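Local coordinates for putative sugar ABC transport system, substrate-binding protein (Bordetella parapertussis, PDB 5IX8) that probably binds a sugar in the periplasm and delivers it to an ABC transporter for uptake, at residues V20-H24 / Q63-L67; P147-L152 / A176-M182; I6-I10 / Q263-R267. All blocks are in the same frame, centred on the assembly; numbering follows the deposited sequence.

The three contacts lie in different parts of a two-lobed periplasmic binding protein and in different surroundings. Contact 1 is buried within the first lobe, where strand 17-22 meets helix 60-73 through two glutamines and one threonine. Contact 2 belongs to the second lobe and is only partly buried: two loops leaving adjacent strands meet through glycine, alanine, proline and one aromatic ring, and it shares no helix or strand with the others. Contact 3, also partly buried, lays the N-terminal segment, which leads into strand 17-22, on helix 254-270 through an arginine and a glutamine. Contacts 2 and 3 lie on opposite sides of the chain's centre, their centres about 35 Å apart.

Contact 1: residues V20-H24 / Q63-L67; sequences VTVVH and QFAQL
T21, near the C-terminal end of strand 17-22, meets Q63, Q66 and L67 of helix 60-73, which covers one face of the parallel sheet in the first Rossmann-like lobe. The axes of strand 20-22 and helix 63-67 run almost antiparallel, 9.2 Å apart at closest approach, and the threonine side chain points into the gap between them. Q63 reaches across to the strand. Its CB is directed toward T21; CG, placed beside the backbone N and opposite the carbonyl carbon (chi1 -82°), passes 3.5 Å from T21 OG1, and the chain then runs on extended, with CD 3.7 Å from that same OG1. At the tip NE2 gives a hydrogen to T21 OG1 over 3.0 Å, with the hydroxyl tilted 19° from the amide plane; NE2 also serves S81 O, while OE1 accepts from A83 N. Q63 thus ties its helix both to the strand and to the loop after strand 77-80. A threonine suits the middle position because its hydroxyl can accept and donate at once: OG1 accepts the N-H of Q63 NE2 and points its own hydrogen at Q66 OE1. The methyl of T21 serves the apolar side, its CG2 lying 3.9 Å from L67 CD2. Q66 is held at its other end too, NE2 bonding V53 O at the end of the neighbouring strand 47-53. Its OE1 receives T21 OG1 at 2.7 Å, with a C=O...donor angle of 159°.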
# COMPACT_ATOMS: atom_id res chain seq x y z
N VAL A 20 -4.32 -5.13 15.57
CA VAL A 20 -4.03 -4.53 14.26
C VAL A 20 -4.42 -3.06 14.30
O VAL A 20 -5.56 -2.74 14.65
CB VAL A 20 -4.81 -5.23 13.13
CG1 VAL A 20 -4.51 -4.57 11.75
CG2 VAL A 20 -4.54 -6.74 13.12
N THR A 21 -3.51 -2.17 13.90
CA THR A 21 -3.90 -0.79 13.63
C THR A 21 -3.38 -0.35 12.26
O THR A 21 -2.19 -0.49 11.96
CB THR A 21 -3.43 0.17 14.73
OG1 THR A 21 -3.76 1.50 14.35
CG2 THR A 21 -1.93 0.06 15.02
N VAL A 22 -4.27 0.20 11.44
CA VAL A 22 -3.91 0.69 10.12
C VAL A 22 -4.37 2.13 10.01
O VAL A 22 -5.03 2.65 10.91
CB VAL A 22 -4.53 -0.16 8.99
CG1 VAL A 22 -3.91 -1.58 8.97
CG2 VAL A 22 -6.08 -0.19 9.11
N VAL A 23 -4.02 2.79 8.89
CA VAL A 23 -4.29 4.22 8.78
C VAL A 23 -5.79 4.48 8.67
O VAL A 23 -6.34 5.33 9.39
CB VAL A 23 -3.54 4.84 7.57
CG1 VAL A 23 -3.84 6.36 7.51
CG2 VAL A 23 -2.04 4.58 7.69
N HIS A 24 -6.45 3.78 7.76
CA HIS A 24 -7.85 4.01 7.46
C HIS A 24 -8.37 2.78 6.72
O HIS A 24 -7.61 2.00 6.14
CB HIS A 24 -8.04 5.30 6.64
CG HIS A 24 -7.51 5.21 5.24
ND1 HIS A 24 -8.16 4.53 4.23
CD2 HIS A 24 -6.37 5.70 4.68
CE1 HIS A 24 -7.46 4.60 3.12
NE2 HIS A 24 -6.36 5.29 3.37
N GLN A 63 -2.71 6.36 17.01
CA GLN A 63 -2.14 5.02 16.89
C GLN A 63 -1.26 4.68 18.08
O GLN A 63 -1.23 3.52 18.49
CB GLN A 63 -1.34 4.89 15.59
CG GLN A 63 -2.21 4.59 14.44
CD GLN A 63 -1.43 4.16 13.23
OE1 GLN A 63 -0.41 4.75 12.87
NE2 GLN A 63 -1.92 3.13 12.58
N PHE A 64 -0.52 5.65 18.63
CA PHE A 64 0.26 5.35 19.83
C PHE A 64 -0.65 4.82 20.92
O PHE A 64 -0.31 3.85 21.63
CB PHE A 64 0.97 6.60 20.35
CG PHE A 64 2.08 7.13 19.46
CD1 PHE A 64 2.55 6.44 18.36
CD2 PHE A 64 2.61 8.38 19.75
CE1 PHE A 64 3.58 6.96 17.59
CE2 PHE A 64 3.61 8.92 18.98
CZ PHE A 64 4.11 8.22 17.90
N ALA A 65 -1.81 5.46 21.10
CA ALA A 65 -2.73 5.03 22.15
C ALA A 65 -3.26 3.64 21.86
O ALA A 65 -3.44 2.83 22.79
CB ALA A 65 -3.87 6.04 22.29
N GLN A 66 -3.51 3.34 20.58
CA GLN A 66 -4.00 2.02 20.22
C GLN A 66 -2.95 0.95 20.51
O GLN A 66 -3.28 -0.12 21.02
CB GLN A 66 -4.41 1.99 18.75
CG GLN A 66 -5.71 2.79 18.52
CD GLN A 66 -5.88 3.22 17.10
OE1 GLN A 66 -5.03 2.93 16.24
NE2 GLN A 66 -6.99 3.93 16.82
N LEU A 67 -1.69 1.22 20.17
CA LEU A 67 -0.64 0.25 20.43
C LEU A 67 -0.47 0.04 21.94
O LEU A 67 -0.30 -1.09 22.39
CB LEU A 67 0.67 0.74 19.80
CG LEU A 67 0.62 0.71 18.26
CD1 LEU A 67 1.72 1.59 17.62
CD2 LEU A 67 0.75 -0.73 17.77

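Contact 2: residues P147-L152 / A176-M182; sequences PGAAGL and AAFRGEM. With SO4 (sulfate ion), chain C; EDO (1,2-ethanediol), chain E; EDO (1,2-ethanediol), chain F.
P147 to L152 pack against A176 to M182 in a loop-to-loop contact of the second lobe, at the C-terminal ends of the neighbouring parallel strands 142-145 and 172-173. In such two-lobed binding proteins these strand ends face the cleft, and L152 and M182 accordingly also touch Y57 of the other lobe. The outer half is a CH-pi contact: P147 CB lies over one face of the F178 ring, 3.8 Å from its centroid, while A149 O comes in at the ring edge, in plane. Proline brings a compact, rigid ring that lies well on an aromatic face, and its CG goes on to meet A176 CB at 3.7 Å. Backbone groups hold the middle. R179 N donates to G148 O over 3.1 Å, with F178 CA offering a weaker C-H to the same oxygen. The backbone angles of G148 (phi 101°, psi -165°) suit glycine, and with no side chain there M182 CG and SE pack directly on its CA. On the inner side M182, a selenomethionine bent at chi3, lays CG 3.5 Å from A149 N and then meets L152 tip to tip, CE to CD1 at a tight 3.4 Å. A149 N is buried without a hydrogen-bond partner, a likely cost. With one direct backbone bond, one water bridging A150 N to G180 O, and several carbon contacts, the junction rests largely on apolar fit.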
# COMPACT_ATOMS: atom_id res chain seq x y z
N PRO A 147 2.32 13.69 -6.41
CA PRO A 147 3.14 12.65 -5.78
C PRO A 147 2.59 12.10 -4.48
O PRO A 147 3.14 11.12 -3.97
CB PRO A 147 4.45 13.38 -5.48
CG PRO A 147 4.01 14.77 -5.18
CD PRO A 147 2.96 15.02 -6.28
N GLY A 148 1.57 12.72 -3.92
CA GLY A 148 1.08 12.30 -2.64
C GLY A 148 1.57 13.21 -1.53
O GLY A 148 2.03 14.33 -1.75
N ALA A 149 1.42 12.70 -0.31
CA ALA A 149 1.74 13.46 0.89
C ALA A 149 3.23 13.35 1.20
O ALA A 149 3.90 12.38 0.81
CB ALA A 149 0.94 12.95 2.06
N ALA A 150 3.74 14.34 1.95
CA ALA A 150 5.07 14.26 2.54
C ALA A 150 5.02 13.51 3.88
O ALA A 150 3.96 13.29 4.46
CB ALA A 150 5.63 15.66 2.76
N GLY A 151 6.21 13.08 4.34
CA GLY A 151 6.32 12.49 5.66
C GLY A 151 5.93 11.03 5.74
O GLY A 151 5.84 10.49 6.85
N LEU A 152 5.70 10.37 4.61
CA LEU A 152 5.26 8.99 4.63
C LEU A 152 6.29 8.02 4.06
O LEU A 152 6.09 6.80 4.18
CB LEU A 152 3.95 8.84 3.84
CG LEU A 152 2.80 9.73 4.35
CD1 LEU A 152 1.56 9.43 3.45
CD2 LEU A 152 2.52 9.53 5.82
N ALA A 176 7.46 17.87 -8.41
CA ALA A 176 6.49 17.20 -7.55
C ALA A 176 6.35 17.98 -6.25
O ALA A 176 7.33 18.20 -5.54
CB ALA A 176 6.93 15.77 -7.27
N ALA A 177 5.12 18.36 -5.92
CA ALA A 177 4.84 19.08 -4.68
C ALA A 177 4.17 18.08 -3.72
O ALA A 177 3.03 17.65 -3.95
CB ALA A 177 3.96 20.30 -4.94
N PHE A 178 4.85 17.74 -2.64
CA PHE A 178 4.37 16.74 -1.69
C PHE A 178 3.51 17.46 -0.65
O PHE A 178 4.02 18.26 0.13
CB PHE A 178 5.52 16.01 -1.02
CG PHE A 178 6.27 15.04 -1.91
CD1 PHE A 178 7.19 15.50 -2.86
CD2 PHE A 178 6.03 13.67 -1.82
CE1 PHE A 178 7.86 14.59 -3.70
CE2 PHE A 178 6.71 12.76 -2.61
CZ PHE A 178 7.63 13.21 -3.57
N ARG A 179 2.20 17.21 -0.68
CA ARG A 179 1.27 17.96 0.15
C ARG A 179 -0.06 17.23 0.17
O ARG A 179 -0.32 16.37 -0.68
CB ARG A 179 1.06 19.38 -0.40
CG ARG A 179 0.48 19.27 -1.82
CD ARG A 179 0.42 20.55 -2.55
NE ARG A 179 -0.66 21.34 -1.99
CZ ARG A 179 -1.42 22.17 -2.70
NH1 ARG A 179 -2.32 22.87 -2.06
NH2 ARG A 179 -1.25 22.30 -4.01
N GLY A 180 -0.89 17.59 1.14
CA GLY A 180 -2.20 17.00 1.29
C GLY A 180 -2.16 15.69 2.04
O GLY A 180 -1.17 15.35 2.69
N GLU A 181 -3.28 14.96 1.97
CA GLU A 181 -3.43 13.69 2.67
C GLU A 181 -3.86 12.58 1.72
O GLU A 181 -4.28 11.51 2.17
CB GLU A 181 -4.42 13.79 3.83
CG GLU A 181 -5.78 14.13 3.38
CD GLU A 181 -6.76 14.18 4.52
OE1 GLU A 181 -6.47 13.56 5.58
OE2 GLU A 181 -7.83 14.83 4.36
N MSE A 182 -3.73 12.81 0.42
CA MSE A 182 -3.96 11.80 -0.60
C MSE A 182 -5.45 11.40 -0.69
O MSE A 182 -5.80 10.26 -1.04
CB MSE A 182 -3.06 10.58 -0.38
CG MSE A 182 -1.58 10.99 -0.35
SE MSE A 182 -0.32 9.57 -0.47
CE MSE A 182 -0.87 8.70 1.16
S SO4 C . 9.05 12.26 2.46
O1 SO4 C . 10.47 12.24 2.17
O2 SO4 C . 8.63 11.12 3.27
O3 SO4 C . 8.26 12.28 1.22
O4 SO4 C . 8.75 13.51 3.17
C1 EDO E . -6.79 9.74 5.14
O1 EDO E . -5.88 10.80 5.47
C2 EDO E . -7.24 9.87 3.68
O2 EDO E . -6.14 9.55 2.83
C1 EDO F . -0.35 20.31 3.15
O1 EDO F . -0.05 18.97 3.51
C2 EDO F . 0.67 21.21 3.81
O2 EDO F . 1.91 21.08 3.11
O HOH W 1 1.70 16.23 3.13

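Contact 3: residues I6-I10 / Q263-R267; sequences IVEPI and QYAIR
R267 and Q263, one turn apart on helix 254-270, reach out to the backbone of E8 and I10, and the hydrogen bonds form a connected set. R267 NH2 donates to E8 O over 2.7 Å, the oxygen lying 19° out of the guanidinium plane. The amide of Q263 grips both backbone polar atoms of I10: OE1 receives I10 N at 2.9 Å, and NE2 points to a lone pair of I10 O over a longer 3.3 Å. A bend at chi2 (-67°) turns the amide to face this backbone. Q263 OE1 has a second donor, R267 NH1, which approaches in the carbonyl plane at 3.0 Å, so the arginine steadies the glutamine. NE2 is used again by E40 OE2 of helix 28-43. These bonds have an architectural meaning: helix 254-270 follows the last parallel strand of the second lobe yet packs with the first, where Y264 touches F289 of strand 288-290, and the segment 6-10 joins it shortly before strand 17-22 begins. Apolar contacts sandwich the arginine. V7 CG2 sits 3.3 Å above the centre of the guanidinium, and I10 CD1 covers the opposite face at 4.0 Å; branched aliphatic chains suit such a flat group, covering its faces while NH2 still reaches E8 O and NH1 both Q263 O and OE1. Further along, I10 slides past I266 in the opposite direction, CD1 to CG2 at 3.9 Å.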
# COMPACT_ATOMS: atom_id res chain seq x y z
N ILE A 6 3.57 -19.16 -1.80
CA ILE A 6 4.69 -18.53 -1.11
C ILE A 6 5.08 -19.32 0.12
O ILE A 6 6.27 -19.44 0.45
CB ILE A 6 4.33 -17.08 -0.75
CG1 ILE A 6 4.25 -16.28 -2.05
CG2 ILE A 6 5.36 -16.50 0.23
CD1 ILE A 6 3.57 -14.92 -1.87
N VAL A 7 4.08 -19.86 0.82
CA VAL A 7 4.31 -20.60 2.05
C VAL A 7 3.13 -21.56 2.19
O VAL A 7 2.03 -21.29 1.70
CB VAL A 7 4.43 -19.60 3.22
CG1 VAL A 7 3.14 -18.77 3.34
CG2 VAL A 7 4.75 -20.33 4.49
N GLU A 8 3.36 -22.71 2.84
CA GLU A 8 2.26 -23.63 3.11
C GLU A 8 1.46 -23.13 4.32
O GLU A 8 2.04 -22.63 5.27
CB GLU A 8 2.84 -25.03 3.38
CG GLU A 8 2.34 -25.75 4.56
CD GLU A 8 2.97 -27.14 4.76
OE1 GLU A 8 4.19 -27.34 4.48
OE2 GLU A 8 2.23 -28.03 5.23
N PRO A 9 0.13 -23.18 4.30
CA PRO A 9 -0.63 -22.72 5.48
C PRO A 9 -0.50 -23.71 6.63
O PRO A 9 -0.66 -24.92 6.44
CB PRO A 9 -2.08 -22.64 4.99
CG PRO A 9 -2.15 -23.61 3.89
CD PRO A 9 -0.76 -23.71 3.25
N ILE A 10 -0.26 -23.21 7.84
CA ILE A 10 -0.31 -24.05 9.01
C ILE A 10 -1.24 -23.42 10.04
O ILE A 10 -1.82 -22.35 9.82
CB ILE A 10 1.08 -24.32 9.61
CG1 ILE A 10 1.75 -23.02 10.03
CG2 ILE A 10 1.95 -25.21 8.64
CD1 ILE A 10 3.00 -23.30 10.88
N GLN A 263 0.53 -16.15 8.65
CA GLN A 263 1.35 -17.36 8.51
C GLN A 263 2.78 -17.14 9.01
O GLN A 263 3.40 -18.06 9.56
CB GLN A 263 1.35 -17.82 7.05
CG GLN A 263 -0.02 -18.38 6.64
CD GLN A 263 -0.34 -19.67 7.38
OE1 GLN A 263 0.57 -20.39 7.78
NE2 GLN A 263 -1.62 -19.96 7.60
N TYR A 264 3.32 -15.93 8.81
CA TYR A 264 4.65 -15.61 9.32
C TYR A 264 4.64 -15.52 10.84
O TYR A 264 5.58 -15.99 11.51
CB TYR A 264 5.16 -14.29 8.73
CG TYR A 264 5.78 -14.36 7.34
CD1 TYR A 264 5.07 -14.89 6.25
CD2 TYR A 264 7.08 -13.89 7.12
CE1 TYR A 264 5.65 -14.96 5.00
CE2 TYR A 264 7.68 -13.95 5.86
CZ TYR A 264 6.97 -14.49 4.81
OH TYR A 264 7.55 -14.54 3.56
N ALA A 265 3.59 -14.89 11.40
CA ALA A 265 3.51 -14.73 12.86
C ALA A 265 3.45 -16.08 13.57
O ALA A 265 4.08 -16.26 14.63
CB ALA A 265 2.30 -13.87 13.25
N ILE A 266 2.69 -17.05 13.02
CA ILE A 266 2.62 -18.36 13.69
C ILE A 266 3.99 -18.99 13.75
O ILE A 266 4.40 -19.54 14.79
CB ILE A 266 1.64 -19.30 12.96
CG1 ILE A 266 0.21 -18.78 13.04
CG2 ILE A 266 1.70 -20.71 13.55
CD1 ILE A 266 -0.73 -19.46 12.03
N ARG A 267 4.74 -18.90 12.65
CA ARG A 267 6.07 -19.48 12.61
C ARG A 267 7.00 -18.77 13.57
O ARG A 267 7.75 -19.42 14.31
CB ARG A 267 6.60 -19.42 11.17
CG ARG A 267 5.88 -20.46 10.31
CD ARG A 267 6.16 -20.20 8.85
NE ARG A 267 5.71 -21.34 8.04
CZ ARG A 267 4.47 -21.50 7.63
NH1 ARG A 267 3.53 -20.57 7.87
NH2 ARG A 267 4.19 -22.58 6.93
O HOH W 2 -3.77 -21.97 7.81